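Local coordinates for protein Zn-dependent hydrolase, glyoxylase (Echinicola vietnamensis, PDB 6T5K) that probably hydrolyses beta-lactam antibiotics, carbapenems among them, as a monomeric class B metallo-beta-lactamase that holds two zinc ions in its active site, at residues A[62-67]-A[89-93]; A[122-128]-A[165-169]; A[140-144]-A[155-159]. All blocks are in the same frame, centred on the assembly; numbering follows the deposited sequence.

Contact 1 (A[62-67]-A[89-93])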
loop_
_atom_site.group_PDB
_atom_site.type_symbol
_atom_site.label_atom_id
_atom_site.label_comp_id
_atom_site.label_asym_id
_atom_site.label_seq_id
_atom_site.Cartn_x
_atom_site.Cartn_y
_atom_site.Cartn_z
ATOM N N ILE A 62 -3.759 -12.097 -3.182
ATOM C CA ILE A 62 -4.603 -12.988 -3.980
ATOM C C ILE A 62 -4.649 -14.350 -3.298
ATOM O O ILE A 62 -3.605 -14.948 -3.012
ATOM C CB ILE A 62 -4.098 -13.119 -5.429
ATOM C CG1 ILE A 62 -3.979 -11.738 -6.081
ATOM C CG2 ILE A 62 -5.041 -13.998 -6.238
ATOM C CD1 ILE A 62 -3.416 -11.742 -7.513
ATOM N N SER A 63 -5.855 -14.859 -3.063
ATOM C CA SER A 63 -5.992 -16.211 -2.531
ATOM C C SER A 63 -7.348 -16.742 -2.948
ATOM O O SER A 63 -8.350 -16.026 -2.867
ATOM C CB SER A 63 -5.875 -16.222 -0.996
ATOM O OG SER A 63 -5.742 -17.529 -0.449
ATOM N N ASP A 64 -7.366 -17.999 -3.389
ATOM C CA ASP A 64 -8.605 -18.694 -3.710
ATOM C C ASP A 64 -9.489 -17.917 -4.682
ATOM O O ASP A 64 -10.710 -17.862 -4.531
ATOM C CB ASP A 64 -9.348 -19.044 -2.424
ATOM C CG ASP A 64 -8.406 -19.580 -1.350
ATOM O OD1 ASP A 64 -7.843 -20.687 -1.555
ATOM O OD2 ASP A 64 -8.206 -18.870 -0.321
ATOM N N GLY A 65 -8.868 -17.307 -5.693
ATOM C CA GLY A 65 -9.593 -16.607 -6.734
ATOM C C GLY A 65 -10.114 -15.254 -6.344
ATOM O O GLY A 65 -10.907 -14.673 -7.101
ATOM N N GLU A 66 -9.686 -14.722 -5.205
ATOM C CA GLU A 66 -10.118 -13.421 -4.728
ATOM C C GLU A 66 -8.902 -12.544 -4.479
ATOM O O GLU A 66 -7.800 -13.036 -4.250
ATOM C CB GLU A 66 -10.941 -13.571 -3.436
ATOM C CG GLU A 66 -12.167 -14.447 -3.637
ATOM C CD GLU A 66 -13.068 -14.585 -2.416
ATOM O OE1 GLU A 66 -12.864 -13.841 -1.439
ATOM O OE2 GLU A 66 -13.989 -15.433 -2.462
ATOM N N ALA A 67 -9.114 -11.234 -4.560
ATOM C CA ALA A 67 -8.022 -10.289 -4.414
ATOM C C ALA A 67 -8.452 -9.063 -3.626
ATOM O O ALA A 67 -9.607 -8.624 -3.684
ATOM C CB ALA A 67 -7.535 -9.840 -5.785
ATOM N N GLU A 89 -7.241 -12.411 -15.185
ATOM C CA GLU A 89 -6.899 -13.539 -14.335
ATOM C C GLU A 89 -8.122 -14.154 -13.668
ATOM O O GLU A 89 -7.986 -15.091 -12.858
ATOM C CB GLU A 89 -5.903 -13.090 -13.284
ATOM C CG GLU A 89 -4.609 -12.631 -13.893
ATOM C CD GLU A 89 -3.828 -13.778 -14.486
ATOM O OE1 GLU A 89 -3.522 -14.732 -13.759
ATOM O OE2 GLU A 89 -3.540 -13.757 -15.697
ATOM N N LYS A 90 -9.320 -13.651 -13.972
ATOM C CA LYS A 90 -10.558 -14.269 -13.498
ATOM C C LYS A 90 -10.724 -14.118 -11.991
ATOM O O LYS A 90 -11.295 -14.989 -11.332
ATOM C CB LYS A 90 -10.624 -15.757 -13.875
ATOM C CG LYS A 90 -10.428 -16.051 -15.371
ATOM C CD LYS A 90 -11.689 -16.626 -15.980
ATOM C CE LYS A 90 -11.443 -17.233 -17.362
ATOM N NZ LYS A 90 -10.108 -17.906 -17.484
ATOM N N LEU A 91 -10.223 -13.019 -11.433
ATOM C CA LEU A 91 -10.224 -12.817 -9.992
ATOM C C LEU A 91 -11.400 -11.966 -9.561
ATOM O O LEU A 91 -11.762 -10.997 -10.235
ATOM C CB LEU A 91 -8.936 -12.118 -9.570
ATOM C CG LEU A 91 -7.725 -13.021 -9.811
ATOM C CD1 LEU A 91 -6.446 -12.221 -9.624
ATOM C CD2 LEU A 91 -7.744 -14.232 -8.899
ATOM N N GLN A 92 -11.991 -12.333 -8.430
ATOM C CA GLN A 92 -12.964 -11.475 -7.768
ATOM C C GLN A 92 -12.223 -10.459 -6.903
ATOM O O GLN A 92 -11.503 -10.837 -5.972
ATOM C CB GLN A 92 -13.875 -12.333 -6.901
ATOM C CG GLN A 92 -14.889 -11.572 -6.116
ATOM C CD GLN A 92 -15.760 -12.480 -5.291
ATOM O OE1 GLN A 92 -16.617 -13.184 -5.821
ATOM N NE2 GLN A 92 -15.547 -12.474 -3.985
ATOM N N VAL A 93 -12.372 -9.179 -7.220
ATOM C CA VAL A 93 -11.697 -8.115 -6.485
ATOM C C VAL A 93 -12.650 -7.660 -5.389
ATOM O O VAL A 93 -13.695 -7.067 -5.646
ATOM C CB VAL A 93 -11.259 -6.962 -7.393
ATOM C CG1 VAL A 93 -10.472 -5.980 -6.579
ATOM C CG2 VAL A 93 -10.456 -7.521 -8.559
HETATM O O HOH W 1 -16.843 -14.147 -1.989
#
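Gln92 takes hold of the strand beside it with its main chain: its N donates to Gly65 O at 2.9 Å, and its O accepts from Ala67 N at 2.8 Å. The first bond is fairly straight (165° at the hydrogen), the second more bent (145°). Glu66 CA makes a CA-H...O contact with Gln92 O at 3.2 Å.

The Glu66 and Gln92 side chains leave the sheet on one face and lie side by side. Both are extended beyond CG, which in Gln92 lies anti to the backbone N, and their flat ends are turned 29° apart. They do not bond directly; water 1 donates to Glu66 OE2 and accepts from Gln92 NE2. Asn94 also ties them, taking a bond from Gln92 NE2 and giving one to Glu66 OE1, which also accepts from Gly150 N.

Both methyls of Leu91 meet Ile62, CD1 lying 3.7 Å from Ile62 CD1, while CD2 also rests 3.6 Å from Gly65 C; the Leu91 and Ile62 side chains cross at about a right angle. Leu86 of helix 76-88 packs on Leu91.

Further out, a type I' turn from Ser63 to Glu66 reverses the chain into strand 66-70, and a Schellman motif at Lys90 ends the helix and releases strand 92-98. Connected through helix 76-88, these parallel neighbours form a beta-alpha-beta crossover in the larger sheet of the metallo-beta-lactamase fold.

Contact 2 (A[122-128]-A[165-169])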
loop_
_atom_site.group_PDB
_atom_site.type_symbol
_atom_site.label_atom_id
_atom_site.label_comp_id
_atom_site.label_asym_id
_atom_site.label_seq_id
_atom_site.Cartn_x
_atom_site.Cartn_y
_atom_site.Cartn_z
ATOM N N PHE A 122 -8.529 4.556 6.569
ATOM C CA PHE A 122 -8.666 5.116 7.906
ATOM C C PHE A 122 -9.722 6.212 7.907
ATOM O O PHE A 122 -9.829 6.992 6.960
ATOM C CB PHE A 122 -7.329 5.719 8.310
ATOM C CG PHE A 122 -7.245 6.130 9.758
ATOM C CD1 PHE A 122 -7.540 5.230 10.791
ATOM C CD2 PHE A 122 -6.826 7.382 10.085
ATOM C CE1 PHE A 122 -7.431 5.616 12.122
ATOM C CE2 PHE A 122 -6.664 7.760 11.415
ATOM C CZ PHE A 122 -7.004 6.886 12.440
ATOM N N LYS A 123 -10.470 6.304 9.001
ATOM C CA LYS A 123 -11.553 7.278 9.073
ATOM C C LYS A 123 -11.092 8.676 8.679
ATOM O O LYS A 123 -11.801 9.397 7.967
ATOM C CB LYS A 123 -12.162 7.270 10.482
ATOM C CG LYS A 123 -11.177 7.532 11.608
ATOM C CD LYS A 123 -11.813 7.352 12.991
ATOM C CE LYS A 123 -10.765 7.468 14.073
ATOM N NZ LYS A 123 -11.301 7.306 15.464
ATOM N N ASN A 124 -9.903 9.085 9.122
ATOM C CA ASN A 124 -9.444 10.431 8.820
ATOM C C ASN A 124 -8.987 10.589 7.385
ATOM O O ASN A 124 -8.945 11.720 6.896
ATOM C CB ASN A 124 -8.408 10.899 9.829
ATOM C CG ASN A 124 -9.045 11.189 11.167
ATOM O OD1 ASN A 124 -10.287 11.321 11.278
ATOM N ND2 ASN A 124 -8.228 11.297 12.188
ATOM N N THR A 125 -8.665 9.488 6.694
ATOM C CA THR A 125 -8.366 9.590 5.266
ATOM C C THR A 125 -9.577 10.061 4.483
ATOM O O THR A 125 -9.436 10.829 3.521
ATOM C CB THR A 125 -7.898 8.236 4.757
ATOM O OG1 THR A 125 -6.766 7.827 5.539
ATOM C CG2 THR A 125 -7.519 8.296 3.284
ATOM N N LEU A 126 -10.778 9.659 4.895
ATOM C CA LEU A 126 -11.970 10.114 4.184
ATOM C C LEU A 126 -12.093 11.633 4.239
ATOM O O LEU A 126 -12.296 12.292 3.214
ATOM C CB LEU A 126 -13.208 9.460 4.773
ATOM C CG LEU A 126 -13.486 8.047 4.244
ATOM C CD1 LEU A 126 -12.432 7.056 4.667
ATOM C CD2 LEU A 126 -14.865 7.591 4.712
ATOM N N SER A 127 -11.958 12.214 5.432
ATOM C CA SER A 127 -12.116 13.663 5.559
ATOM C C SER A 127 -10.965 14.396 4.884
ATOM O O SER A 127 -11.185 15.395 4.194
ATOM C CB SER A 127 -12.250 14.063 7.019
ATOM O OG SER A 127 -11.297 13.406 7.807
ATOM N N LEU A 128 -9.739 13.880 5.009
ATOM C CA LEU A 128 -8.614 14.539 4.350
ATOM C C LEU A 128 -8.763 14.499 2.832
ATOM O O LEU A 128 -8.472 15.482 2.148
ATOM C CB LEU A 128 -7.311 13.881 4.794
ATOM C CG LEU A 128 -6.930 14.228 6.214
ATOM C CD1 LEU A 128 -5.891 13.282 6.726
ATOM C CD2 LEU A 128 -6.399 15.672 6.324
ATOM N N GLN A 165 -0.705 12.091 8.792
ATOM C CA GLN A 165 -1.395 11.830 10.046
ATOM C C GLN A 165 -2.259 10.584 9.996
ATOM O O GLN A 165 -2.514 9.983 11.048
ATOM C CB GLN A 165 -2.270 13.002 10.465
ATOM C CG GLN A 165 -3.342 13.410 9.457
ATOM C CD GLN A 165 -4.295 14.404 10.019
ATOM O OE1 GLN A 165 -4.245 15.579 9.691
ATOM N NE2 GLN A 165 -5.169 13.950 10.863
ATOM N N ASP A 166 -2.708 10.179 8.799
ATOM C CA ASP A 166 -3.716 9.146 8.613
ATOM C C ASP A 166 -3.149 7.827 8.086
ATOM O O ASP A 166 -3.939 6.924 7.786
ATOM C CB ASP A 166 -4.786 9.653 7.645
ATOM C CG ASP A 166 -4.216 9.996 6.260
ATOM O OD1 ASP A 166 -3.116 10.585 6.176
ATOM O OD2 ASP A 166 -4.903 9.679 5.252
ATOM N N ASN A 167 -1.851 7.736 7.907
ATOM C CA ASN A 167 -1.314 6.554 7.269
ATOM C C ASN A 167 -1.556 5.241 8.007
ATOM O O ASN A 167 -1.467 5.201 9.179
ATOM C CB ASN A 167 0.136 6.744 6.807
ATOM C CG ASN A 167 1.085 7.221 7.912
ATOM O OD1 ASN A 167 2.122 7.764 7.651
ATOM N ND2 ASN A 167 0.739 6.959 9.073
ATOM N N VAL A 168 -1.877 4.201 7.247
ATOM C CA VAL A 168 -2.138 2.877 7.782
ATOM C C VAL A 168 -1.282 1.865 7.053
ATOM O O VAL A 168 -0.784 2.125 5.958
ATOM C CB VAL A 168 -3.619 2.447 7.719
ATOM C CG1 VAL A 168 -4.431 3.393 8.579
ATOM C CG2 VAL A 168 -4.127 2.482 6.295
ATOM N N ILE A 169 -1.146 0.690 7.663
ATOM C CA ILE A 169 -0.436 -0.412 7.032
ATOM C C ILE A 169 -1.419 -1.506 6.648
ATOM O O ILE A 169 -2.541 -1.607 7.185
ATOM C CB ILE A 169 0.752 -0.957 7.856
ATOM C CG1 ILE A 169 0.307 -1.497 9.216
ATOM C CG2 ILE A 169 1.759 0.151 8.020
ATOM C CD1 ILE A 169 -0.297 -2.869 9.141
HETATM O O HOH W 2 -5.453 11.253 11.567
#
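Thr125 and Asp166 cross at about a right angle, and the threonine hydroxyl donates a hydrogen bond to the carboxylate over 2.6 Å from OG1 to OD2. The approach is on the anti side of OD2, 16° out of the carboxylate plane. Asp166 is turned to receive it by a chi1 of 61°, with CG between its own backbone N and carbonyl carbon. Its other oxygen, OD1, is bonded to Thr164 OG1, so this buried carboxylate is gripped at both oxygens and its rotation is fixed.

Leu128, one turn further along the helix, lies slantwise to Asp166 and Gln165. Its CD1 sits 3.7 Å from Asp166 CG and equally far from Gln165 CG, laying an apolar methyl against the carboxylate and the aliphatic part of the glutamine.

At the start of the helix Phe122, its N-cap residue, points its CB at the loop, 3.6 Å from Asp166 O and 3.7 Å from Val168 CG1. The ring stays against the loop, with CD2 3.9 Å from Asp166 CB, and Lys123 CG lies over the centre of one face.

Asn124 and Gln165 bring their amides near each other without a direct bond; water 2 accepts from Asn124 ND2 at 2.8 Å and from Gln165 NE2, and lies in plane at the edge of the Phe122 ring.

Asp166 also packs on His100, a ligand of the first zinc ion, about 4 Å away between side chains. Helix 123-131 is thereby joined to the 165-169 loop beside the dinuclear zinc site of a metallo-beta-lactamase, in the second shell of His100.

Contact 3 (A[140-144]-A[155-159]). With EDO (1,2-ethanediol), chain C.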
loop_
_atom_site.group_PDB
_atom_site.type_symbol
_atom_site.label_atom_id
_atom_site.label_comp_id
_atom_site.label_asym_id
_atom_site.label_seq_id
_atom_site.Cartn_x
_atom_site.Cartn_y
_atom_site.Cartn_z
ATOM N N GLY A 140 -14.814 4.082 6.137
ATOM C CA GLY A 140 -13.747 4.368 7.067
ATOM C C GLY A 140 -13.709 3.353 8.193
ATOM O O GLY A 140 -14.716 2.733 8.531
ATOM N N PHE A 141 -12.527 3.189 8.773
ATOM C CA PHE A 141 -12.366 2.366 9.960
ATOM C C PHE A 141 -11.507 3.108 10.976
ATOM O O PHE A 141 -10.728 3.994 10.634
ATOM C CB PHE A 141 -11.750 1.009 9.628
ATOM C CG PHE A 141 -10.327 1.072 9.204
ATOM C CD1 PHE A 141 -9.305 0.983 10.140
ATOM C CD2 PHE A 141 -9.994 1.221 7.871
ATOM C CE1 PHE A 141 -7.962 1.024 9.734
ATOM C CE2 PHE A 141 -8.653 1.287 7.467
ATOM C CZ PHE A 141 -7.651 1.165 8.395
ATOM N N SER A 142 -11.654 2.760 12.245
ATOM C CA SER A 142 -11.046 3.626 13.237
ATOM C C SER A 142 -9.739 3.082 13.777
ATOM O O SER A 142 -9.004 3.806 14.442
ATOM C CB SER A 142 -11.970 3.800 14.426
ATOM O OG SER A 142 -11.257 4.409 15.472
ATOM N N ASP A 143 -9.393 1.844 13.501
ATOM C CA ASP A 143 -8.420 1.095 14.271
ATOM C C ASP A 143 -7.741 -0.027 13.513
ATOM O O ASP A 143 -6.530 0.127 13.186
ATOM C CB ASP A 143 -9.235 0.528 15.436
ATOM C CG ASP A 143 -10.682 0.155 15.029
ATOM O OD1 ASP A 143 -11.214 0.790 14.104
ATOM O OD2 ASP A 143 -11.253 -0.816 15.641
ATOM N N GLU A 144 -8.486 -1.168 13.413
ATOM C CA GLU A 144 -8.105 -2.337 12.620
ATOM C C GLU A 144 -9.298 -2.923 11.875
ATOM O O GLU A 144 -10.286 -3.334 12.486
ATOM C CB GLU A 144 -7.411 -3.442 13.438
ATOM C CG GLU A 144 -7.092 -4.713 12.553
ATOM C CD GLU A 144 -6.111 -5.711 13.176
ATOM O OE1 GLU A 144 -4.903 -5.417 13.236
ATOM O OE2 GLU A 144 -6.538 -6.818 13.581
ATOM N N PHE A 155 -5.217 -7.505 6.937
ATOM C CA PHE A 155 -5.561 -6.617 8.039
ATOM C C PHE A 155 -5.025 -5.228 7.758
ATOM O O PHE A 155 -3.914 -5.067 7.250
ATOM C CB PHE A 155 -4.971 -7.192 9.334
ATOM C CG PHE A 155 -5.533 -8.550 9.649
ATOM C CD1 PHE A 155 -6.697 -8.674 10.388
ATOM C CD2 PHE A 155 -4.977 -9.686 9.081
ATOM C CE1 PHE A 155 -7.264 -9.909 10.611
ATOM C CE2 PHE A 155 -5.545 -10.920 9.285
ATOM C CZ PHE A 155 -6.673 -11.045 10.080
ATOM N N VAL A 156 -5.825 -4.224 8.067
ATOM C CA VAL A 156 -5.417 -2.844 7.887
ATOM C C VAL A 156 -5.395 -2.234 9.273
ATOM O O VAL A 156 -6.331 -2.456 10.049
ATOM C CB VAL A 156 -6.379 -2.078 6.955
ATOM C CG1 VAL A 156 -5.666 -0.838 6.436
ATOM C CG2 VAL A 156 -6.891 -2.956 5.829
ATOM N N HIS A 157 -4.308 -1.541 9.614
ATOM C CA HIS A 157 -4.112 -1.141 11.001
ATOM C C HIS A 157 -3.471 0.225 11.080
ATOM O O HIS A 157 -2.516 0.495 10.357
ATOM C CB HIS A 157 -3.240 -2.174 11.712
ATOM C CG HIS A 157 -3.295 -2.134 13.204
ATOM N ND1 HIS A 157 -3.728 -3.208 13.944
ATOM C CD2 HIS A 157 -2.925 -1.185 14.095
ATOM C CE1 HIS A 157 -3.623 -2.924 15.230
ATOM N NE2 HIS A 157 -3.154 -1.700 15.350
ATOM N N TYR A 158 -4.026 1.074 11.952
ATOM C CA TYR A 158 -3.452 2.374 12.269
ATOM C C TYR A 158 -2.573 2.266 13.512
ATOM O O TYR A 158 -3.042 1.858 14.583
ATOM C CB TYR A 158 -4.570 3.395 12.498
ATOM C CG TYR A 158 -4.077 4.779 12.749
ATOM C CD1 TYR A 158 -3.464 5.520 11.728
ATOM C CD2 TYR A 158 -4.216 5.367 14.008
ATOM C CE1 TYR A 158 -3.002 6.790 11.947
ATOM C CE2 TYR A 158 -3.757 6.656 14.240
ATOM C CZ TYR A 158 -3.162 7.356 13.205
ATOM O OH TYR A 158 -2.716 8.615 13.437
ATOM N N PHE A 159 -1.322 2.667 13.369
ATOM C CA PHE A 159 -0.365 2.671 14.459
ATOM C C PHE A 159 0.100 4.066 14.838
ATOM O O PHE A 159 0.940 4.188 15.745
ATOM C CB PHE A 159 0.857 1.857 14.058
ATOM C CG PHE A 159 0.647 0.379 14.111
ATOM C CD1 PHE A 159 0.729 -0.305 15.303
ATOM C CD2 PHE A 159 0.368 -0.334 12.954
ATOM C CE1 PHE A 159 0.563 -1.672 15.351
ATOM C CE2 PHE A 159 0.227 -1.721 12.999
ATOM C CZ PHE A 159 0.295 -2.378 14.195
HETATM C C1 EDO C . -4.797 -9.720 13.814
HETATM O O1 EDO C . -4.957 -8.548 14.602
HETATM C C2 EDO C . -3.685 -9.567 12.784
HETATM O O2 EDO C . -2.467 -9.104 13.406
#
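Two hydrogen bonds join Asp143 and Glu144 to Tyr158 and His157, as seen in one of the two conformers modelled for each acidic residue. Tyr158 N donates to Asp143 O at 2.9 Å, almost straight at the hydrogen (175°) and nearly along the C=O axis. His157 ND1 donates to Glu144 OE1 at 2.6 Å. The oxygen sits at the edge of the imidazole, in its plane, but the nitrogen meets the carboxylate on its anti side and about 31° out of its plane; the two flat groups are turned steeply against each other. The extended glutamate, with CG anti to the backbone N (chi1 177°), reaches across to the ring, the two side chains crossing at a slant. This carboxylate would be expected to favour a proton on ND1. In the same conformer Glu144 OE2 accepts from O1 of an ethanediol, probably left by the crystallisation liquor.

In backbone terms, Glu144 and His157 form an antiparallel non-hydrogen-bonded pair where strands 144-149 and 152-157 meet, at the edge of the second sheet of the alpha-beta/beta-alpha sandwich. Glu144 CA contacts Val156 O at 3.1 Å in a CA-H...O arrangement.

Ring and apolar contacts fill in around this. The Phe141 and Val156 side chains cross at about a right angle, Phe141 CZ 3.4 Å from Val156 CG1; Val168 packs on both. The His157 ring has Asp143 O over one face and Phe159 CZ over the opposite one, both offset toward the rim. Ethanediol C2 rests over one face of Phe155, 3.8 Å from CG.

Contacts 2 and 3 are neighbours, with centres about 9 Å apart, and they touch: Tyr158 OH bonds to Gln165 O, Lys123 N to Phe141 O, and the Tyr158 and Phe122 rings stack. Contact 1 stands off, its centre about 26 Å from that of contact 2 and 23 Å from that of contact 3. Along the chain it closes first; contact 3 is then nested inside the loop closed by contact 2. Contact 1 lies in the eight-stranded sheet, one of whose outermost strands, 139-141, leads into contact 3, where strand 152-157 belongs to the five-stranded sheet. Contact 3 therefore bridges the two sheets, and contact 2 lies beside this junction toward the zinc site.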